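Local structure of protein SSD1 (Saccharomyces cerevisiae S288C, 7AM1) at residues N365-S370 against S494-V499. The protein binds mRNA untranslated regions and represses translation, as a non-enzymatic pseudonuclease of the RNase II family. Residues are numbered along the deposited sequence; the frame is centred on the assembly and turned at random.
Sequences NIFAIS and SYLSTV
Phe367 and Tyr495 meet as an offset edge-to-face pair. Their planes stand 84° apart, and the edge of Phe367 points at the Tyr495 face. The Phe367 side chain starts with CB turned toward helix segment 495-499. CG sits between the backbone N and the carbonyl carbon (chi1 52°), which carries the ring out to the helix. Along one side of the ring, CD1 and then CE1 meet the phenol, with Phe367 CE1 3.9 Å from Tyr495 CZ. CE2, on the other side, approaches Leu496 CD2. At the tip, Phe367 CZ touches Leu496 CD2 and, at the ring edge, Val499 CG2, 4.0 Å away. Leu496 CD2 lies over one face of Phe367, 4.2 Å from the ring centroid, a CH-pi contact. Tyr495 reaches past this ring, its CG anti to the backbone N (chi1 -172°). Its OH donates to Asn365 O, in the plane of the phenol ring. The modelled 2.4 Å between Tyr495 OH and Asn365 O is very short and doubtful as an exact length. The same hydroxyl is hydrogen-bonded to Val382 N. The contact packs the first turn of helix 495-510 against strand 367-370 of the RNB-domain sheet. That strand lies between strands 378-384 and 476-479, and Leu496 also touches helix 480-488.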
ATOM      1  N   ASN A 365       4.682   9.929 -35.030  1.00 47.07           N
ATOM      2  CA  ASN A 365       3.319   9.539 -34.684  1.00 49.22           C
ATOM      3  C   ASN A 365       3.294   9.351 -33.170  1.00 45.16           C
ATOM      4  O   ASN A 365       3.449   8.244 -32.657  1.00 44.11           O
ATOM      5  CB  ASN A 365       2.892   8.278 -35.420  1.00 52.58           C
ATOM      6  CG  ASN A 365       1.428   7.942 -35.195  1.00 55.74           C
ATOM      7  OD1 ASN A 365       0.772   8.507 -34.319  1.00 55.45           O
ATOM      8  ND2 ASN A 365       0.908   7.019 -35.992  1.00 58.34           N
ATOM      9  N   ILE A 366       3.135  10.455 -32.457  1.00 47.13           N
ATOM     10  CA  ILE A 366       3.142  10.445 -30.999  1.00 45.50           C
ATOM     11  C   ILE A 366       1.735  10.142 -30.509  1.00 46.85           C
ATOM     12  O   ILE A 366       0.767  10.793 -30.923  1.00 49.10           O
ATOM     13  CB  ILE A 366       3.643  11.787 -30.444  1.00 47.36           C
ATOM     14  CG1 ILE A 366       5.128  11.967 -30.758  1.00 49.91           C
ATOM     15  CG2 ILE A 366       3.441  11.855 -28.933  1.00 45.03           C
ATOM     16  CD1 ILE A 366       5.618  13.385 -30.606  1.00 52.38           C
ATOM     17  N   PHE A 367       1.609   9.155 -29.635  1.00 43.34           N
ATOM     18  CA  PHE A 367       0.332   8.900 -28.991  1.00 45.83           C
ATOM     19  C   PHE A 367       0.463   9.208 -27.507  1.00 43.34           C
ATOM     20  O   PHE A 367       1.391   8.736 -26.842  1.00 40.82           O
ATOM     21  CB  PHE A 367      -0.164   7.464 -29.229  1.00 50.52           C
ATOM     22  CG  PHE A 367       0.828   6.388 -28.890  1.00 54.40           C
ATOM     23  CD1 PHE A 367       1.813   6.028 -29.790  1.00 56.86           C
ATOM     24  CD2 PHE A 367       0.748   5.709 -27.683  1.00 55.56           C
ATOM     25  CE1 PHE A 367       2.720   5.030 -29.487  1.00 57.40           C
ATOM     26  CE2 PHE A 367       1.653   4.705 -27.375  1.00 56.06           C
ATOM     27  CZ  PHE A 367       2.641   4.369 -28.279  1.00 56.51           C
ATOM     28  N   ALA A 368      -0.447  10.037 -27.012  1.00 45.45           N
ATOM     29  CA  ALA A 368      -0.513  10.337 -25.594  1.00 45.25           C
ATOM     30  C   ALA A 368      -1.252   9.207 -24.894  1.00 44.12           C
ATOM     31  O   ALA A 368      -2.209   8.651 -25.437  1.00 44.33           O
ATOM     32  CB  ALA A 368      -1.224  11.668 -25.361  1.00 46.35           C
ATOM     33  N   ILE A 369      -0.781   8.845 -23.704  1.00 42.78           N
ATOM     34  CA  ILE A 369      -1.417   7.815 -22.888  1.00 43.49           C
ATOM     35  C   ILE A 369      -2.281   8.488 -21.833  1.00 43.04           C
ATOM     36  O   ILE A 369      -1.804   9.347 -21.080  1.00 40.96           O
ATOM     37  CB  ILE A 369      -0.376   6.886 -22.238  1.00 44.91           C
ATOM     38  CG1 ILE A 369       0.554   6.306 -23.309  1.00 48.37           C
ATOM     39  CG2 ILE A 369      -1.061   5.792 -21.433  1.00 44.68           C
ATOM     40  CD1 ILE A 369      -0.114   5.289 -24.221  1.00 51.06           C
ATOM     41  N   SER A 370      -3.550   8.102 -21.780  1.00 47.95           N
ATOM     42  CA  SER A 370      -4.474   8.587 -20.770  1.00 50.17           C
ATOM     43  C   SER A 370      -4.823   7.458 -19.811  1.00 47.55           C
ATOM     44  O   SER A 370      -4.884   6.285 -20.191  1.00 47.29           O
ATOM     45  CB  SER A 370      -5.749   9.148 -21.407  1.00 54.95           C
ATOM     46  OG  SER A 370      -6.504   8.125 -22.030  1.00 57.14           O
ATOM     47  N   SER A 494       1.994  -4.743 -35.551  1.00 75.15           N
ATOM     48  CA  SER A 494       1.573  -3.356 -35.620  1.00 66.96           C
ATOM     49  C   SER A 494       2.525  -2.448 -34.841  1.00 61.17           C
ATOM     50  O   SER A 494       3.424  -2.892 -34.123  1.00 59.04           O
ATOM     51  CB  SER A 494       0.164  -3.180 -35.056  1.00 64.02           C
ATOM     52  OG  SER A 494       0.214  -3.072 -33.640  1.00 61.85           O
ATOM     53  N   TYR A 495       2.292  -1.145 -35.011  1.00 58.46           N
ATOM     54  CA  TYR A 495       3.005  -0.101 -34.281  1.00 58.65           C
ATOM     55  C   TYR A 495       3.051  -0.400 -32.789  1.00 50.62           C
ATOM     56  O   TYR A 495       4.122  -0.392 -32.168  1.00 46.07           O
ATOM     57  CB  TYR A 495       2.279   1.221 -34.561  1.00 71.00           C
ATOM     58  CG  TYR A 495       2.895   2.508 -34.073  1.00 84.94           C
ATOM     59  CD1 TYR A 495       4.250   2.622 -33.816  1.00 91.80           C
ATOM     60  CD2 TYR A 495       2.095   3.630 -33.881  1.00 91.44           C
ATOM     61  CE1 TYR A 495       4.792   3.822 -33.376  1.00 95.80           C
ATOM     62  CE2 TYR A 495       2.625   4.825 -33.441  1.00 95.56           C
ATOM     63  CZ  TYR A 495       3.975   4.916 -33.190  1.00 97.10           C
ATOM     64  OH  TYR A 495       4.516   6.103 -32.751  1.00 97.60           O
ATOM     65  N   LEU A 496       1.891  -0.687 -32.199  1.00 52.02           N
ATOM     66  CA  LEU A 496       1.821  -0.915 -30.762  1.00 51.84           C
ATOM     67  C   LEU A 496       2.488  -2.224 -30.362  1.00 49.54           C
ATOM     68  O   LEU A 496       3.009  -2.334 -29.245  1.00 47.44           O
ATOM     69  CB  LEU A 496       0.361  -0.898 -30.317  1.00 54.95           C
ATOM     70  CG  LEU A 496      -0.300   0.469 -30.486  1.00 57.34           C
ATOM     71  CD1 LEU A 496      -1.790   0.386 -30.213  1.00 58.51           C
ATOM     72  CD2 LEU A 496       0.361   1.485 -29.571  1.00 56.81           C
ATOM     73  N   SER A 497       2.484  -3.222 -31.251  1.00 49.20           N
ATOM     74  CA  SER A 497       3.203  -4.460 -30.975  1.00 50.72           C
ATOM     75  C   SER A 497       4.695  -4.211 -30.822  1.00 49.08           C
ATOM     76  O   SER A 497       5.363  -4.882 -30.027  1.00 48.63           O
ATOM     77  CB  SER A 497       2.954  -5.474 -32.090  1.00 55.75           C
ATOM     78  OG  SER A 497       1.569  -5.715 -32.246  1.00 59.14           O
ATOM     79  N   THR A 498       5.238  -3.259 -31.580  1.00 48.59           N
ATOM     80  CA  THR A 498       6.650  -2.935 -31.442  1.00 47.70           C
ATOM     81  C   THR A 498       6.924  -2.282 -30.096  1.00 45.67           C
ATOM     82  O   THR A 498       7.940  -2.573 -29.457  1.00 44.77           O
ATOM     83  CB  THR A 498       7.096  -2.022 -32.579  1.00 48.46           C
ATOM     84  OG1 THR A 498       6.749  -2.629 -33.826  1.00 50.99           O
ATOM     85  CG2 THR A 498       8.599  -1.807 -32.524  1.00 48.90           C
ATOM     86  N   VAL A 499       6.016  -1.413 -29.641  1.00 45.92           N
ATOM     87  CA  VAL A 499       6.160  -0.808 -28.322  1.00 45.41           C
ATOM     88  C   VAL A 499       6.204  -1.885 -27.250  1.00 42.98           C
ATOM     89  O   VAL A 499       7.023  -1.828 -26.324  1.00 40.54           O
ATOM     90  CB  VAL A 499       5.018   0.192 -28.060  1.00 46.77           C
ATOM     91  CG1 VAL A 499       5.094   0.714 -26.640  1.00 46.99           C
ATOM     92  CG2 VAL A 499       5.073   1.342 -29.047  1.00 47.45           C
TER